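Local coordinates for protein phytase (Citrobacter braakii, PDB 3ZHC) that belongs to branch 2 of the histidine phosphatase superfamily, pairing an alpha/beta part built on a mixed sheet with a mainly helical part, at residues G74-E79 and V374-R379; Q82-W87 and G351-F356; N164-R169 and S217-T222. The protein carries 2 engineered substitutions. One frame throughout, in Å; residues are numbered along the deposited sequence. Where two conformers were deposited one is given.

Overall arrangement
Contacts 1 and 2 are neighbours, their centres about 10 Å apart. Both use helix 71-90 and reach adjacent antiparallel strands of the large mixed sheet, 366-375 and 353-361. Both are buried, and in each a glutamine amide N-H makes the bond between the helix and a strand or its end, received by a helix carbonyl in contact 1 and by a carboxylate in contact 2. The two adjoin where Val-374 O meets Glu-353 N at 2.7 Å, a probable hydrogen bond. Contact 3 lies across the chain's centre, 34 to 35 Å from the other two between centres. It is partly buried and its chemistry is apolar, branched side chains joining helix 159-169 to the approach to a small hairpin.

Contact 1: G74-E79 and V374-R379; sequences GELVSE and VYQTLR
Helix 71-90 is joined to the end of strand 366-375 by Gln-376, the first residue past that strand, whose amide donates to the main-chain carbonyl of Leu-76. NE2 of Gln-376 lies 2.9 Å from Leu-76 O, with a bent N-H...O angle of 143°. The nitrogen comes from beside the C=O and is tilted 32° out of the carbonyl plane. The side chain of Gln-376 spans the 8.4 Å between its own CA and that of Leu-76, the nearest pair across the two segments; its chi2 (144°) lies off a staggered value. While its N-H goes to the carbonyl, the same NE2 packs against aliphatic carbon: CD2 of Leu-76 is 3.8 Å from Gln-376 NE2, and CB of Glu-79, one turn along, lies equally near. Glu-79 then turns its carboxylate away, where OE1 accepts from the backbone N of Leu-387. On another face of helix 71-90, Val-77 packs against helix 113-126. Beyond Gln-376 the chain turns through Thr-377, the N-cap of helix 378-382, and Leu-378 leans on helix 231-247.

Contact 2: Q82-W87 and G351-F356; sequences QYQRLW and GGELVF
Gln-84 and Glu-353 meet through their polar ends in the buried interface between helix 71-90 and strand 353-361. The backbones are well separated, the nearest CA atoms (Gln-84 and Val-355) being 10.7 Å apart, which leaves the bridging to side chains. CB of Gln-84 points toward the strand but is still 5.3 Å from OE1 of Glu-353. At CG the chain closes to 3.9 Å from Glu-353 OE1, and there it bends: chi2 of -69° folds the amide back so that it runs alongside the glutamate instead of straight at it. CD of Gln-84 passes OE1 of Glu-353 at 3.8 Å. The tip makes the bond, with NE2 donating to Glu-353 OE1 at 2.9 Å and an N-H...O angle of 157°. The acceptor lies close to the amide plane and is met almost head-on, along its C-O bond. The two planes differ by only 14°, so amide and carboxylate are nearly coplanar as they meet. Just one carboxylate oxygen takes part, since OE2 of Glu-353 is 4.7 Å from Gln-84 NE2. NE2 also packs against CG2 of Val-355, at 4.0 Å, a methyl two residues along the strand from Glu-353, and against Val-374 of the next strand. The donated N-H would probably favour a charged Glu-353. Strand 353-361 runs between 28-38 and 366-375 in the mixed sheet, and Gln-84 lies over this part of it, touching Ile-35 of the first and Val-374 of the second. On the other face, Leu-354 packs against helix 325-335, so the strand is sandwiched between helices.

Contact 3: N164-R169 and S217-T222; sequences NAILER and SELKCT. Engineered in segment 217-222: Cys-221 (natural residue Val). Unlike the reference sequence in segment 217-222: Leu-219 (reference Phe). With FMT (formic acid), chain N.
Leu-219 pushes its forked end against the last turns of helix 159-169: CD2 meets Ile-166, while CD1 lies against both Ile-166 and Leu-167. The closest approach of CD2 is to CG2 of Ile-166, at 3.7 Å. CD1 reaches past the side chains to the helix backbone, lying 3.7 Å from the N of Leu-167 and 4.0 Å from its CB. Leu-219, where the reference sequence has phenylalanine, has CG anti to its carbonyl carbon (chi1 -71°), and this sends the fork toward the helix. CG2 of Ile-166, anti to the backbone N, faces CD1 as well as CD2. A covalent link ties the same two elements together: the engineered Cys-221 faces the helix and forms a disulfide with Cys-163, just before 164-169 in helix 159-169.

Away from this patch the contact loosens. Leu-167 is partly exposed, and Glu-218 and Lys-220, flanking Leu-219, are exposed and do not reach the helix. At the start of 217-222 a formic acid molecule, probably from the crystallisation liquor, accepts from the backbone N of Ser-217 through O2 at 3.1 Å and is also hydrogen-bonded to Thr-178 OG1. Ile-166 and Leu-219 also pack on helix 260-280, through Leu-277 and Leu-278, while Val-226 of the partner hairpin strand 225-227 touches Ile-166 and Cys-221.

Contact 1: G74-E79 and V374-R379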
loop_
_atom_site.group_PDB
_atom_site.type_symbol
_atom_site.label_atom_id
_atom_site.label_comp_id
_atom_site.label_asym_id
_atom_site.label_seq_id
_atom_site.Cartn_x
_atom_site.Cartn_y
_atom_site.Cartn_z
ATOM N N GLY B 74 -5.385 0.272 28.928
ATOM C CA GLY B 74 -4.606 -0.582 29.813
ATOM C C GLY B 74 -4.946 -2.056 29.620
ATOM O O GLY B 74 -4.060 -2.868 29.465
ATOM N N GLU B 75 -6.242 -2.372 29.620
ATOM C CA GLU B 75 -6.743 -3.766 29.437
ATOM C C GLU B 75 -6.240 -4.398 28.122
ATOM O O GLU B 75 -5.857 -5.567 28.098
ATOM C CB GLU B 75 -8.279 -3.805 29.506
ATOM C CG GLU B 75 -8.883 -5.215 29.627
ATOM C CD GLU B 75 -10.434 -5.222 29.727
ATOM O OE1 GLU B 75 -11.043 -4.174 30.124
ATOM O OE2 GLU B 75 -11.040 -6.283 29.410
ATOM N N LEU B 76 -6.242 -3.614 27.043
ATOM C CA LEU B 76 -5.722 -4.074 25.736
ATOM C C LEU B 76 -4.198 -4.322 25.765
ATOM O O LEU B 76 -3.719 -5.271 25.145
ATOM C CB LEU B 76 -6.091 -3.086 24.618
ATOM C CG LEU B 76 -7.582 -3.067 24.262
ATOM C CD1 LEU B 76 -7.928 -1.858 23.431
ATOM C CD2 LEU B 76 -7.991 -4.398 23.541
ATOM N N VAL B 77 -3.450 -3.470 26.478
ATOM C CA VAL B 77 -1.991 -3.686 26.634
ATOM C C VAL B 77 -1.734 -4.962 27.491
ATOM O O VAL B 77 -0.789 -5.700 27.214
ATOM C CB VAL B 77 -1.250 -2.456 27.206
ATOM C CG1 VAL B 77 0.230 -2.781 27.465
ATOM C CG2 VAL B 77 -1.371 -1.250 26.255
ATOM N N SER B 78 -2.579 -5.210 28.510
ATOM C CA SER B 78 -2.446 -6.424 29.353
ATOM C C SER B 78 -2.652 -7.686 28.509
ATOM O O SER B 78 -2.030 -8.696 28.763
ATOM C CB SER B 78 -3.407 -6.396 30.559
ATOM O OG SER B 78 -4.765 -6.479 30.154
ATOM N N GLU B 79 -3.536 -7.607 27.496
ATOM C CA GLU B 79 -3.727 -8.722 26.550
ATOM C C GLU B 79 -2.444 -9.017 25.767
ATOM O O GLU B 79 -2.127 -10.179 25.533
ATOM C CB GLU B 79 -4.883 -8.456 25.561
ATOM C CG GLU B 79 -6.276 -8.561 26.175
ATOM C CD GLU B 79 -6.599 -9.955 26.696
ATOM O OE1 GLU B 79 -5.991 -10.949 26.232
ATOM O OE2 GLU B 79 -7.458 -10.052 27.575
ATOM N N VAL B 374 4.590 -6.360 16.720
ATOM C CA VAL B 374 3.462 -7.052 17.383
ATOM C C VAL B 374 2.383 -6.012 17.740
ATOM O O VAL B 374 2.684 -4.973 18.341
ATOM C CB VAL B 374 3.929 -7.830 18.626
ATOM C CG1 VAL B 374 2.760 -8.466 19.343
ATOM C CG2 VAL B 374 4.939 -8.887 18.219
ATOM N N TYR B 375 1.137 -6.312 17.363
ATOM C CA TYR B 375 0.019 -5.384 17.486
ATOM C C TYR B 375 -1.318 -6.122 17.546
ATOM O O TYR B 375 -1.371 -7.331 17.345
ATOM C CB TYR B 375 0.005 -4.477 16.262
ATOM C CG TYR B 375 -0.414 -5.219 14.989
ATOM C CD1 TYR B 375 0.471 -6.119 14.332
ATOM C CD2 TYR B 375 -1.699 -5.045 14.449
ATOM C CE1 TYR B 375 0.066 -6.812 13.159
ATOM C CE2 TYR B 375 -2.109 -5.729 13.283
ATOM C CZ TYR B 375 -1.233 -6.603 12.646
ATOM O OH TYR B 375 -1.643 -7.248 11.532
ATOM N N GLN B 376 -2.386 -5.369 17.816
ATOM C CA GLN B 376 -3.758 -5.869 17.765
ATOM C C GLN B 376 -4.448 -5.232 16.612
ATOM O O GLN B 376 -4.281 -4.014 16.379
ATOM C CB GLN B 376 -4.512 -5.510 19.032
ATOM C CG GLN B 376 -4.068 -6.322 20.261
ATOM C CD GLN B 376 -4.083 -5.517 21.529
ATOM O OE1 GLN B 376 -3.525 -4.440 21.574
ATOM N NE2 GLN B 376 -4.712 -6.047 22.578
ATOM N N THR B 377 -5.237 -6.020 15.868
ATOM C CA THR B 377 -6.069 -5.468 14.803
ATOM C C THR B 377 -7.108 -4.538 15.439
ATOM O O THR B 377 -7.394 -4.644 16.646
ATOM C CB THR B 377 -6.779 -6.557 13.960
ATOM O OG1 THR B 377 -7.591 -7.376 14.799
ATOM C CG2 THR B 377 -5.759 -7.439 13.239
ATOM N N LEU B 378 -7.660 -3.632 14.644
ATOM C CA LEU B 378 -8.663 -2.671 15.135
ATOM C C LEU B 378 -9.917 -3.410 15.662
ATOM O O LEU B 378 -10.513 -3.008 16.649
ATOM C CB LEU B 378 -9.011 -1.647 14.029
ATOM C CG LEU B 378 -9.911 -0.443 14.357
ATOM C CD1 LEU B 378 -9.404 0.321 15.582
ATOM C CD2 LEU B 378 -10.024 0.482 13.148
ATOM N N ARG B 379 -10.280 -4.491 14.976
ATOM C CA ARG B 379 -11.357 -5.401 15.387
ATOM C C ARG B 379 -11.054 -6.005 16.765
ATOM O O ARG B 379 -11.931 -6.035 17.642
ATOM C CB ARG B 379 -11.493 -6.519 14.349
ATOM C CG ARG B 379 -12.724 -7.425 14.448
ATOM C CD ARG B 379 -13.986 -6.749 13.938
ATOM N NE ARG B 379 -14.763 -6.076 14.992
ATOM C CZ ARG B 379 -15.765 -5.216 14.769
ATOM N NH1 ARG B 379 -16.148 -4.877 13.511
ATOM N NH2 ARG B 379 -16.398 -4.678 15.806
#

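Contact 2: Q82-W87 and G351-F356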
loop_
_atom_site.group_PDB
_atom_site.type_symbol
_atom_site.label_atom_id
_atom_site.label_comp_id
_atom_site.label_asym_id
_atom_site.label_seq_id
_atom_site.Cartn_x
_atom_site.Cartn_y
_atom_site.Cartn_z
ATOM N N GLN B 82 -0.040 -10.566 28.298
ATOM C CA GLN B 82 -0.485 -11.955 28.470
ATOM C C GLN B 82 -0.004 -12.818 27.311
ATOM O O GLN B 82 0.578 -13.879 27.539
ATOM C CB GLN B 82 -2.032 -11.987 28.634
ATOM C CG GLN B 82 -2.733 -13.335 28.498
ATOM C CD GLN B 82 -4.233 -13.209 28.805
ATOM O OE1 GLN B 82 -4.619 -12.974 29.968
ATOM N NE2 GLN B 82 -5.095 -13.366 27.756
ATOM N N TYR B 83 -0.245 -12.361 26.072
ATOM C CA TYR B 83 0.243 -13.081 24.861
ATOM C C TYR B 83 1.767 -13.229 24.892
ATOM O O TYR B 83 2.284 -14.318 24.625
ATOM C CB TYR B 83 -0.204 -12.388 23.560
ATOM C CG TYR B 83 0.533 -12.850 22.301
ATOM C CD1 TYR B 83 0.171 -14.029 21.644
ATOM C CD2 TYR B 83 1.600 -12.095 21.765
ATOM C CE1 TYR B 83 0.855 -14.462 20.476
ATOM C CE2 TYR B 83 2.285 -12.522 20.602
ATOM C CZ TYR B 83 1.898 -13.712 19.970
ATOM O OH TYR B 83 2.556 -14.135 18.836
ATOM N N GLN B 84 2.468 -12.134 25.218
ATOM C CA GLN B 84 3.940 -12.153 25.270
ATOM C C GLN B 84 4.480 -13.075 26.382
ATOM O O GLN B 84 5.511 -13.723 26.179
ATOM C CB GLN B 84 4.529 -10.725 25.391
ATOM C CG GLN B 84 4.310 -9.781 24.137
ATOM C CD GLN B 84 5.104 -10.180 22.880
ATOM O OE1 GLN B 84 5.271 -11.353 22.570
ATOM N NE2 GLN B 84 5.572 -9.187 22.152
ATOM N N ARG B 85 3.788 -13.134 27.535
ATOM C CA ARG B 85 4.135 -14.090 28.618
ATOM C C ARG B 85 4.122 -15.529 28.080
ATOM O O ARG B 85 5.084 -16.258 28.248
ATOM C CB ARG B 85 3.160 -13.976 29.798
ATOM C CG ARG B 85 3.424 -14.952 30.994
ATOM C CD ARG B 85 2.168 -15.110 31.883
ATOM N NE ARG B 85 2.354 -16.159 32.897
ATOM C CZ ARG B 85 3.012 -16.015 34.069
ATOM N NH1 ARG B 85 3.585 -14.838 34.429
ATOM N NH2 ARG B 85 3.108 -17.066 34.907
ATOM N N LEU B 86 3.011 -15.902 27.433
ATOM C CA LEU B 86 2.830 -17.252 26.849
ATOM C C LEU B 86 3.844 -17.543 25.751
ATOM O O LEU B 86 4.408 -18.640 25.699
ATOM C CB LEU B 86 1.402 -17.425 26.299
ATOM C CG LEU B 86 0.264 -17.380 27.340
ATOM C CD1 LEU B 86 -1.077 -17.121 26.693
ATOM C CD2 LEU B 86 0.240 -18.687 28.194
ATOM N N TRP B 87 4.080 -16.558 24.879
ATOM C CA TRP B 87 5.015 -16.729 23.763
ATOM C C TRP B 87 6.473 -16.816 24.256
ATOM O O TRP B 87 7.198 -17.715 23.845
ATOM C CB TRP B 87 4.856 -15.619 22.712
ATOM C CG TRP B 87 5.552 -15.957 21.462
ATOM C CD1 TRP B 87 5.129 -16.844 20.494
ATOM C CD2 TRP B 87 6.796 -15.445 21.019
ATOM N NE1 TRP B 87 6.042 -16.904 19.481
ATOM C CE2 TRP B 87 7.080 -16.056 19.773
ATOM C CE3 TRP B 87 7.707 -14.527 21.548
ATOM C CZ2 TRP B 87 8.238 -15.773 19.048
ATOM C CZ3 TRP B 87 8.867 -14.241 20.827
ATOM C CH2 TRP B 87 9.122 -14.864 19.589
ATOM N N GLY B 351 -0.555 0.620 21.664
ATOM C CA GLY B 351 0.023 -0.635 22.154
ATOM C C GLY B 351 0.911 -1.380 21.155
ATOM O O GLY B 351 1.392 -2.460 21.477
ATOM N N GLY B 352 1.132 -0.814 19.950
ATOM C CA GLY B 352 1.975 -1.453 18.917
ATOM C C GLY B 352 3.405 -1.608 19.414
ATOM O O GLY B 352 3.969 -0.680 20.016
ATOM N N GLU B 353 3.990 -2.775 19.165
ATOM C CA GLU B 353 5.311 -3.106 19.688
ATOM C C GLU B 353 6.281 -3.410 18.600
ATOM O O GLU B 353 6.006 -4.237 17.755
ATOM C CB GLU B 353 5.210 -4.323 20.586
ATOM C CG GLU B 353 4.416 -4.099 21.826
ATOM C CD GLU B 353 4.267 -5.359 22.683
ATOM O OE1 GLU B 353 4.786 -6.436 22.285
ATOM O OE2 GLU B 353 3.626 -5.266 23.750
ATOM N N LEU B 354 7.430 -2.724 18.636
ATOM C CA LEU B 354 8.545 -3.007 17.774
ATOM C C LEU B 354 9.395 -3.931 18.660
ATOM O O LEU B 354 9.856 -3.527 19.734
ATOM C CB LEU B 354 9.238 -1.730 17.377
ATOM C CG LEU B 354 10.290 -1.735 16.271
ATOM C CD1 LEU B 354 9.819 -2.466 14.990
ATOM C CD2 LEU B 354 10.712 -0.290 15.942
ATOM N N VAL B 355 9.578 -5.178 18.216
ATOM C CA VAL B 355 10.228 -6.224 19.027
ATOM C C VAL B 355 11.582 -6.614 18.434
ATOM O O VAL B 355 11.650 -7.030 17.292
ATOM C CB VAL B 355 9.307 -7.476 19.141
ATOM C CG1 VAL B 355 9.952 -8.558 19.980
ATOM C CG2 VAL B 355 7.959 -7.086 19.732
ATOM N N PHE B 356 12.641 -6.465 19.233
ATOM C CA PHE B 356 14.002 -6.828 18.860
ATOM C C PHE B 356 14.358 -8.083 19.664
ATOM O O PHE B 356 14.482 -8.017 20.886
ATOM C CB PHE B 356 14.970 -5.687 19.164
ATOM C CG PHE B 356 14.645 -4.402 18.440
ATOM C CD1 PHE B 356 13.737 -3.480 18.990
ATOM C CD2 PHE B 356 15.239 -4.103 17.214
ATOM C CE1 PHE B 356 13.427 -2.265 18.309
ATOM C CE2 PHE B 356 14.938 -2.898 16.533
ATOM C CZ PHE B 356 14.027 -1.985 17.089
#

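Contact 3: N164-R169 and S217-T222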
loop_
_atom_site.group_PDB
_atom_site.type_symbol
_atom_site.label_atom_id
_atom_site.label_comp_id
_atom_site.label_asym_id
_atom_site.label_seq_id
_atom_site.Cartn_x
_atom_site.Cartn_y
_atom_site.Cartn_z
ATOM N N ASN B 164 14.112 21.232 4.284
ATOM C CA ASN B 164 14.316 20.891 2.875
ATOM C C ASN B 164 14.279 19.378 2.610
ATOM O O ASN B 164 13.739 18.957 1.608
ATOM C CB ASN B 164 15.612 21.499 2.352
ATOM C CG ASN B 164 15.529 23.012 2.181
ATOM O OD1 ASN B 164 14.610 23.523 1.552
ATOM N ND2 ASN B 164 16.490 23.722 2.723
ATOM N N ALA B 165 14.852 18.585 3.525
ATOM C CA ALA B 165 14.841 17.117 3.418
ATOM C C ALA B 165 13.404 16.566 3.472
ATOM O O ALA B 165 13.029 15.696 2.674
ATOM C CB ALA B 165 15.698 16.491 4.507
ATOM N N ILE B 166 12.611 17.083 4.405
ATOM C CA ILE B 166 11.183 16.712 4.508
ATOM C C ILE B 166 10.443 17.215 3.267
ATOM O O ILE B 166 9.615 16.502 2.715
ATOM C CB ILE B 166 10.510 17.280 5.766
ATOM C CG1 ILE B 166 11.181 16.773 7.040
ATOM C CG2 ILE B 166 8.984 16.906 5.801
ATOM C CD1 ILE B 166 10.937 17.667 8.223
ATOM N N LEU B 167 10.765 18.445 2.834
ATOM C CA LEU B 167 10.131 19.050 1.647
ATOM C C LEU B 167 10.326 18.174 0.395
ATOM O O LEU B 167 9.366 17.920 -0.339
ATOM C CB LEU B 167 10.676 20.470 1.361
ATOM C CG LEU B 167 9.698 21.562 0.882
ATOM C CD1 LEU B 167 10.453 22.629 0.042
ATOM C CD2 LEU B 167 8.522 21.014 0.104
ATOM N N GLU B 168 11.579 17.711 0.170
ATOM C CA GLU B 168 11.904 16.854 -1.011
ATOM C C GLU B 168 11.284 15.466 -0.914
ATOM O O GLU B 168 11.023 14.831 -1.952
ATOM C CB GLU B 168 13.433 16.773 -1.262
ATOM C CG GLU B 168 14.088 18.149 -1.679
ATOM C CD GLU B 168 13.406 18.806 -2.902
ATOM O OE1 GLU B 168 13.156 18.095 -3.898
ATOM O OE2 GLU B 168 13.120 20.038 -2.853
ATOM N N ARG B 169 11.044 14.980 0.309
ATOM C CA ARG B 169 10.274 13.720 0.484
ATOM C C ARG B 169 8.804 13.920 0.111
ATOM O O ARG B 169 8.136 12.965 -0.273
ATOM C CB ARG B 169 10.380 13.172 1.887
ATOM C CG ARG B 169 11.722 12.527 2.183
ATOM C CD ARG B 169 11.612 11.670 3.356
ATOM N NE ARG B 169 10.863 10.440 3.036
ATOM C CZ ARG B 169 10.143 9.711 3.902
ATOM N NH1 ARG B 169 10.019 10.063 5.198
ATOM N NH2 ARG B 169 9.528 8.625 3.467
ATOM N N SER B 217 -1.216 24.065 4.073
ATOM C CA SER B 217 -0.154 23.521 4.913
ATOM C C SER B 217 1.224 23.919 4.426
ATOM O O SER B 217 1.494 23.930 3.228
ATOM C CB SER B 217 -0.251 22.000 4.966
ATOM O OG SER B 217 -1.499 21.579 5.495
ATOM N N GLU B 218 2.089 24.242 5.372
ATOM C CA GLU B 218 3.450 24.603 5.078
ATOM C C GLU B 218 4.346 24.164 6.250
ATOM O O GLU B 218 3.953 24.282 7.412
ATOM C CB GLU B 218 3.544 26.105 4.831
ATOM C CG GLU B 218 4.843 26.523 4.190
ATOM C CD GLU B 218 4.879 28.003 3.835
ATOM O OE1 GLU B 218 3.956 28.471 3.114
ATOM O OE2 GLU B 218 5.836 28.701 4.288
ATOM N N LEU B 219 5.535 23.662 5.933
ATOM C CA LEU B 219 6.480 23.182 6.953
ATOM C C LEU B 219 6.994 24.312 7.844
ATOM O O LEU B 219 7.216 25.421 7.375
ATOM C CB LEU B 219 7.674 22.463 6.302
ATOM C CG LEU B 219 7.380 21.096 5.681
ATOM C CD1 LEU B 219 8.443 20.704 4.656
ATOM C CD2 LEU B 219 7.241 20.013 6.775
ATOM N N LYS B 220 7.154 24.000 9.131
ATOM C CA LYS B 220 7.772 24.883 10.112
ATOM C C LYS B 220 8.819 24.059 10.830
ATOM O O LYS B 220 8.496 23.059 11.454
ATOM C CB LYS B 220 6.758 25.441 11.122
ATOM C CG LYS B 220 7.400 26.368 12.180
ATOM C CD LYS B 220 6.417 26.881 13.213
ATOM C CE LYS B 220 7.158 27.748 14.223
ATOM N NZ LYS B 220 6.242 28.468 15.084
ATOM N N CYS B 221 10.073 24.479 10.734
ATOM C CA CYS B 221 11.183 23.781 11.382
ATOM C C CYS B 221 11.944 24.750 12.243
ATOM O O CYS B 221 12.306 25.829 11.790
ATOM C CB CYS B 221 12.106 23.158 10.342
ATOM S SG CYS B 221 11.248 22.104 9.164
ATOM N N THR B 222 12.172 24.352 13.490
ATOM C CA THR B 222 12.964 25.094 14.449
ATOM C C THR B 222 14.087 24.133 14.924
ATOM O O THR B 222 14.059 22.942 14.571
ATOM C CB THR B 222 12.085 25.603 15.603
ATOM O OG1 THR B 222 11.468 24.496 16.260
ATOM C CG2 THR B 222 10.993 26.546 15.079
HETATM C C FMT N . -1.291 22.353 0.711
HETATM O O1 FMT N . -2.150 21.638 1.216
HETATM O O2 FMT N . -1.192 23.536 1.007
#